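PDB 4URP: nitroreductase FRM2 from Saccharomyces cerevisiae, which reduces nitro compounds such as 4-nitroquinoline N-oxide with FMN as cofactor and NADH as reductant, and takes part in oxidative stress response and in repression of fatty acid metabolism. Local coordinates for residues Lys80-Ser85 against Asn144-Asn149; Ser93-Thr98 against Trp164-Gln169. One frame throughout, in Å; residues are numbered along the deposited sequence.

Interaction 1. Residues Lys80-Ser85 against Asn144-Asn149; sequences KKRPES and NLQHYN
Arg82 extends CG opposite its backbone N (chi1 -177°) and then bends at chi2 and chi3, which brings its guanidinium to Gln146, while Tyr148 holds CG beside its own backbone N (chi1 -69°), and its ring reaches Arg82 and Pro83. The two segments illustrate how loops pack against each other beside the sheet of a nitroreductase-family fold: Lys80-Ser85 follows helix 60-73, and Asn144-Asn149 links the outer strand 143-144 to helix 149-155, with Tyr148 at the N-cap position.

Arg82 NH1 donates to Gln146 OE1, which comes in at the edge of the guanidinium, near its plane. The modelled separation of these two atoms, 2.5 Å, is too short to be trusted in detail, and the bond is bent; the guanidinium and amide planes stand perpendicular. With an alanine in place of Arg82, Gln146 OE1 is likely to lose this donor and its amide to be freer to turn, with a gap beside the Tyr148 hydroxyl.

The rest of the contact is van der Waals packing: Arg82 CB lies 3.8 Å from Tyr148 OH, and the proline next to it crosses the phenol at about a right angle. Val70 and Ala71 of helix 60-73 back Pro83, and Trp67 of that helix touches both Gln146 and Tyr148. In the apolar part, Pro83 CG approaches the ring obliquely, 3.8 Å from Tyr148 CE2.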
loop_
_atom_site.group_PDB
_atom_site.type_symbol
_atom_site.label_atom_id
_atom_site.label_comp_id
_atom_site.label_asym_id
_atom_site.label_seq_id
_atom_site.Cartn_x
_atom_site.Cartn_y
_atom_site.Cartn_z
ATOM N N LYS A 80 -27.197 -7.383 1.403
ATOM C CA LYS A 80 -26.635 -8.654 0.970
ATOM C C LYS A 80 -26.570 -8.712 -0.548
ATOM O O LYS A 80 -26.233 -9.745 -1.125
ATOM C CB LYS A 80 -27.427 -9.843 1.524
ATOM C CG LYS A 80 -28.753 -10.104 0.836
ATOM C CD LYS A 80 -29.343 -11.424 1.293
ATOM C CE LYS A 80 -29.505 -11.451 2.801
ATOM N NZ LYS A 80 -29.805 -12.819 3.308
ATOM N N LYS A 81 -26.875 -7.587 -1.191
ATOM C CA LYS A 81 -26.781 -7.483 -2.643
ATOM C C LYS A 81 -25.349 -7.142 -3.046
ATOM O O LYS A 81 -25.067 -6.807 -4.196
ATOM C CB LYS A 81 -27.765 -6.439 -3.175
ATOM C CG LYS A 81 -28.080 -6.590 -4.658
ATOM C CD LYS A 81 -28.360 -8.043 -5.005
ATOM C CE LYS A 81 -28.351 -8.272 -6.504
ATOM N NZ LYS A 81 -28.471 -9.717 -6.833
ATOM N N ARG A 82 -24.449 -7.225 -2.075
ATOM C CA ARG A 82 -23.024 -7.103 -2.342
ATOM C C ARG A 82 -22.337 -8.473 -2.316
ATOM O O ARG A 82 -21.615 -8.809 -3.248
ATOM C CB ARG A 82 -22.358 -6.109 -1.379
ATOM C CG ARG A 82 -20.884 -5.884 -1.641
ATOM C CD ARG A 82 -20.670 -5.089 -2.910
ATOM N NE ARG A 82 -21.123 -3.710 -2.756
ATOM C CZ ARG A 82 -20.325 -2.705 -2.413
ATOM N NH1 ARG A 82 -19.033 -2.925 -2.190
ATOM N NH2 ARG A 82 -20.814 -1.478 -2.296
ATOM N N PRO A 83 -22.567 -9.282 -1.264
ATOM C CA PRO A 83 -21.970 -10.617 -1.342
ATOM C C PRO A 83 -22.615 -11.492 -2.415
ATOM O O PRO A 83 -21.915 -12.238 -3.095
ATOM C CB PRO A 83 -22.256 -11.207 0.042
ATOM C CG PRO A 83 -22.459 -10.042 0.915
ATOM C CD PRO A 83 -23.151 -9.036 0.066
ATOM N N GLU A 84 -23.931 -11.402 -2.571
ATOM C CA GLU A 84 -24.616 -12.263 -3.526
ATOM C C GLU A 84 -24.393 -11.798 -4.958
ATOM O O GLU A 84 -24.567 -12.566 -5.903
ATOM C CB GLU A 84 -26.106 -12.375 -3.200
ATOM C CG GLU A 84 -26.977 -11.272 -3.750
ATOM C CD GLU A 84 -28.386 -11.351 -3.204
ATOM O OE1 GLU A 84 -28.565 -11.923 -2.108
ATOM O OE2 GLU A 84 -29.318 -10.854 -3.870
ATOM N N SER A 85 -24.002 -10.537 -5.114
ATOM C CA SER A 85 -23.610 -10.025 -6.419
ATOM C C SER A 85 -22.114 -10.220 -6.615
ATOM O O SER A 85 -21.542 -9.795 -7.619
ATOM C CB SER A 85 -23.975 -8.550 -6.557
ATOM O OG SER A 85 -23.356 -7.771 -5.547
ATOM N N ASN A 144 -13.009 -4.970 -7.742
ATOM C CA ASN A 144 -13.442 -4.059 -6.695
ATOM C C ASN A 144 -12.975 -4.487 -5.310
ATOM O O ASN A 144 -12.630 -5.644 -5.079
ATOM C CB ASN A 144 -14.965 -3.909 -6.716
ATOM C CG ASN A 144 -15.682 -5.184 -6.314
ATOM O OD1 ASN A 144 -15.973 -6.038 -7.152
ATOM N ND2 ASN A 144 -15.976 -5.316 -5.024
ATOM N N LEU A 145 -12.974 -3.532 -4.389
ATOM C CA LEU A 145 -12.558 -3.776 -3.017
ATOM C C LEU A 145 -13.668 -4.458 -2.240
ATOM O O LEU A 145 -14.838 -4.318 -2.576
ATOM C CB LEU A 145 -12.201 -2.455 -2.326
ATOM C CG LEU A 145 -13.350 -1.602 -1.765
ATOM C CD1 LEU A 145 -12.803 -0.504 -0.857
ATOM C CD2 LEU A 145 -14.207 -0.998 -2.868
ATOM N N GLN A 146 -13.284 -5.193 -1.204
ATOM C CA GLN A 146 -14.222 -5.730 -0.226
ATOM C C GLN A 146 -13.494 -6.005 1.082
ATOM O O GLN A 146 -12.349 -6.459 1.082
ATOM C CB GLN A 146 -14.906 -7.006 -0.727
ATOM C CG GLN A 146 -16.213 -6.769 -1.476
ATOM C CD GLN A 146 -17.061 -5.665 -0.863
ATOM O OE1 GLN A 146 -17.426 -4.705 -1.543
ATOM N NE2 GLN A 146 -17.384 -5.799 0.420
ATOM N N HIS A 147 -14.157 -5.717 2.198
ATOM C CA HIS A 147 -13.522 -5.835 3.509
ATOM C C HIS A 147 -14.347 -6.638 4.503
ATOM O O HIS A 147 -14.422 -6.297 5.683
ATOM C CB HIS A 147 -13.216 -4.454 4.082
ATOM C CG HIS A 147 -12.161 -3.706 3.326
ATOM N ND1 HIS A 147 -12.340 -3.303 2.017
ATOM C CD2 HIS A 147 -10.931 -3.290 3.686
ATOM C CE1 HIS A 147 -11.246 -2.665 1.608
ATOM N NE2 HIS A 147 -10.383 -2.647 2.605
ATOM N N TYR A 148 -14.958 -7.716 4.027
ATOM C CA TYR A 148 -15.652 -8.643 4.910
ATOM C C TYR A 148 -14.640 -9.572 5.548
ATOM O O TYR A 148 -14.714 -10.784 5.379
ATOM C CB TYR A 148 -16.651 -9.472 4.116
ATOM C CG TYR A 148 -17.823 -8.681 3.608
ATOM C CD1 TYR A 148 -18.525 -7.834 4.448
ATOM C CD2 TYR A 148 -18.223 -8.776 2.285
ATOM C CE1 TYR A 148 -19.597 -7.109 3.988
ATOM C CE2 TYR A 148 -19.294 -8.054 1.814
ATOM C CZ TYR A 148 -19.979 -7.222 2.668
ATOM O OH TYR A 148 -21.050 -6.500 2.197
ATOM N N ASN A 149 -13.695 -8.994 6.280
ATOM C CA ASN A 149 -12.577 -9.742 6.836
ATOM C C ASN A 149 -13.019 -10.852 7.771
ATOM O O ASN A 149 -12.779 -12.026 7.510
ATOM C CB ASN A 149 -11.626 -8.807 7.577
ATOM C CG ASN A 149 -11.143 -7.670 6.712
ATOM O OD1 ASN A 149 -10.942 -7.834 5.508
ATOM N ND2 ASN A 149 -10.957 -6.508 7.318
#

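Interaction 2. Residues Ser93-Thr98 against Trp164-Gln169; sequences SVIFFT and WTVQSQ
Phe97 has its ring between two side chains: Ile95 CD1 lies over one face, offset toward the rim, and across the strand pair Trp164 CE3 lies over the opposite face, 3.6 Å above the ring plane. The two aromatic groups are oblique to each other, with planes 48° apart. Because Phe97 CG sits anti to its carbonyl carbon (chi1 -60°), CD1 also meets the aliphatic root of the indole, Trp164 CB, at 3.6 Å. Phe97 CE1 touches Val166 CG2 in passing, the two side chains lying side by side, while the other valine methyl, Val166 CG1, meets Ile95 CD1 at 3.5 Å. On the other side of the sheet the Phe96 ring turns its edge to Ser168 CB.

These side chains hang on neighbouring antiparallel strands in the middle of the four-stranded sheet of the nitroreductase fold, where 92-99 lies between 55-59 and 164-172. The backbones are pinned by Phe96 N to Ser168 O at 3.1 Å and by Gln167 N to Phe96 O at 3.0 Å. Thr98 N adds a bond to Thr165 O.

Helix 117-139 packs on the Phe96 face through Val128 and Gln129. At the far end Gln167 bends at chi2 to carry its amide across Thr98, so that NE2 donates to the OG1 hydroxyl; the modelled length is implausibly short, but the N-H points almost straight at the hydroxyl oxygen (168°). Gln167 OE1 makes a weak hydrogen bond to His123 of the second subunit.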
loop_
_atom_site.group_PDB
_atom_site.type_symbol
_atom_site.label_atom_id
_atom_site.label_comp_id
_atom_site.label_asym_id
_atom_site.label_seq_id
_atom_site.Cartn_x
_atom_site.Cartn_y
_atom_site.Cartn_z
ATOM N N SER A 93 -12.258 -14.384 -6.679
ATOM C CA SER A 93 -11.800 -13.299 -5.825
ATOM C C SER A 93 -10.419 -13.573 -5.255
ATOM O O SER A 93 -10.127 -14.675 -4.798
ATOM C CB SER A 93 -12.788 -13.056 -4.684
ATOM O OG SER A 93 -12.702 -14.084 -3.711
ATOM N N VAL A 94 -9.572 -12.554 -5.288
ATOM C CA VAL A 94 -8.271 -12.620 -4.651
ATOM C C VAL A 94 -8.396 -12.078 -3.241
ATOM O O VAL A 94 -8.888 -10.974 -3.035
ATOM C CB VAL A 94 -7.232 -11.769 -5.400
ATOM C CG1 VAL A 94 -5.846 -12.002 -4.818
ATOM C CG2 VAL A 94 -7.259 -12.086 -6.879
ATOM N N ILE A 95 -7.953 -12.862 -2.270
ATOM C CA ILE A 95 -7.989 -12.424 -0.886
ATOM C C ILE A 95 -6.579 -12.353 -0.294
ATOM O O ILE A 95 -5.762 -13.251 -0.490
ATOM C CB ILE A 95 -8.943 -13.304 -0.044
ATOM C CG1 ILE A 95 -8.281 -13.761 1.254
ATOM C CG2 ILE A 95 -9.434 -14.492 -0.850
ATOM C CD1 ILE A 95 -8.525 -12.832 2.405
ATOM N N PHE A 96 -6.298 -11.262 0.411
ATOM C CA PHE A 96 -4.960 -10.999 0.930
ATOM C C PHE A 96 -4.889 -11.185 2.438
ATOM O O PHE A 96 -5.851 -10.922 3.158
ATOM C CB PHE A 96 -4.522 -9.579 0.567
ATOM C CG PHE A 96 -4.472 -9.323 -0.906
ATOM C CD1 PHE A 96 -3.387 -9.737 -1.649
ATOM C CD2 PHE A 96 -5.505 -8.662 -1.544
ATOM C CE1 PHE A 96 -3.332 -9.502 -2.997
ATOM C CE2 PHE A 96 -5.454 -8.424 -2.897
ATOM C CZ PHE A 96 -4.365 -8.847 -3.626
ATOM N N PHE A 97 -3.731 -11.637 2.903
ATOM C CA PHE A 97 -3.499 -11.861 4.321
ATOM C C PHE A 97 -2.238 -11.154 4.795
ATOM O O PHE A 97 -1.513 -10.543 4.012
ATOM C CB PHE A 97 -3.326 -13.355 4.606
ATOM C CG PHE A 97 -4.506 -14.196 4.232
ATOM C CD1 PHE A 97 -5.550 -14.373 5.119
ATOM C CD2 PHE A 97 -4.556 -14.832 3.007
ATOM C CE1 PHE A 97 -6.625 -15.155 4.787
ATOM C CE2 PHE A 97 -5.632 -15.618 2.668
ATOM C CZ PHE A 97 -6.670 -15.780 3.562
ATOM N N THR A 98 -1.991 -11.254 6.096
ATOM C CA THR A 98 -0.713 -10.877 6.681
ATOM C C THR A 98 -0.352 -11.879 7.761
ATOM O O THR A 98 -1.040 -11.984 8.772
ATOM C CB THR A 98 -0.745 -9.482 7.320
ATOM O OG1 THR A 98 -2.070 -9.193 7.779
ATOM C CG2 THR A 98 -0.312 -8.425 6.317
ATOM N N TRP A 164 -3.034 -16.292 9.666
ATOM C CA TRP A 164 -3.212 -15.418 8.510
ATOM C C TRP A 164 -4.387 -14.464 8.683
ATOM O O TRP A 164 -5.533 -14.820 8.427
ATOM C CB TRP A 164 -3.380 -16.240 7.228
ATOM C CG TRP A 164 -2.122 -16.901 6.781
ATOM C CD1 TRP A 164 -0.986 -17.073 7.508
ATOM C CD2 TRP A 164 -1.866 -17.467 5.495
ATOM N NE1 TRP A 164 -0.037 -17.721 6.758
ATOM C CE2 TRP A 164 -0.554 -17.972 5.516
ATOM C CE3 TRP A 164 -2.623 -17.595 4.329
ATOM C CZ2 TRP A 164 0.018 -18.597 4.417
ATOM C CZ3 TRP A 164 -2.054 -18.213 3.241
ATOM C CH2 TRP A 164 -0.745 -18.708 3.291
ATOM N N THR A 165 -4.086 -13.248 9.123
ATOM C CA THR A 165 -5.098 -12.223 9.335
ATOM C C THR A 165 -5.677 -11.722 8.020
ATOM O O THR A 165 -4.948 -11.268 7.148
ATOM C CB THR A 165 -4.504 -11.030 10.099
ATOM O OG1 THR A 165 -4.174 -11.435 11.433
ATOM C CG2 THR A 165 -5.495 -9.882 10.161
ATOM N N VAL A 166 -6.994 -11.813 7.881
ATOM C CA VAL A 166 -7.666 -11.383 6.660
ATOM C C VAL A 166 -7.680 -9.864 6.520
ATOM O O VAL A 166 -8.111 -9.151 7.424
ATOM C CB VAL A 166 -9.114 -11.898 6.609
ATOM C CG1 VAL A 166 -9.798 -11.410 5.357
ATOM C CG2 VAL A 166 -9.137 -13.410 6.678
ATOM N N GLN A 167 -7.212 -9.372 5.378
ATOM C CA GLN A 167 -7.091 -7.935 5.164
ATOM C C GLN A 167 -8.076 -7.402 4.125
ATOM O O GLN A 167 -8.799 -6.438 4.381
ATOM C CB GLN A 167 -5.658 -7.583 4.748
ATOM C CG GLN A 167 -4.593 -7.998 5.747
ATOM C CD GLN A 167 -4.524 -7.084 6.956
ATOM O OE1 GLN A 167 -5.308 -6.145 7.090
ATOM N NE2 GLN A 167 -3.576 -7.355 7.844
ATOM N N SER A 168 -8.100 -8.028 2.952
ATOM C CA SER A 168 -8.968 -7.570 1.869
ATOM C C SER A 168 -9.451 -8.710 0.979
ATOM O O SER A 168 -8.953 -9.830 1.059
ATOM C CB SER A 168 -8.249 -6.512 1.021
ATOM O OG SER A 168 -8.102 -5.300 1.740
ATOM N N GLN A 169 -10.437 -8.412 0.141
ATOM C CA GLN A 169 -10.953 -9.370 -0.829
ATOM C C GLN A 169 -11.078 -8.704 -2.188
ATOM O O GLN A 169 -12.026 -7.967 -2.446
ATOM C CB GLN A 169 -12.325 -9.899 -0.410
ATOM C CG GLN A 169 -12.332 -10.686 0.882
ATOM C CD GLN A 169 -12.505 -9.803 2.092
ATOM O OE1 GLN A 169 -13.367 -8.926 2.116
ATOM N NE2 GLN A 169 -11.684 -10.027 3.107
#

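How the interactions relate
Interaction 1 lies farther out, about 13 Å from the centre of the chain, and interaction 2 about 5 Å from it; their own centres are about 13 Å apart, yet they meet through Gln169. Its backbone N lies 2.9 Å from Gln146 O, a probable hydrogen bond that ties the loop 144-149 to strand 164-172. The Gln169 side chain reaches the same loop, with OE1 2.8 Å from Tyr148 N in a weak bond near the start of helix 149-155. The segments of the two contacts alternate along the chain. In interaction 1, His147 packs on Cys120 of the second subunit. Each subunit binds one FMN, but neither contact can be assigned to the cofactor site from this geometry.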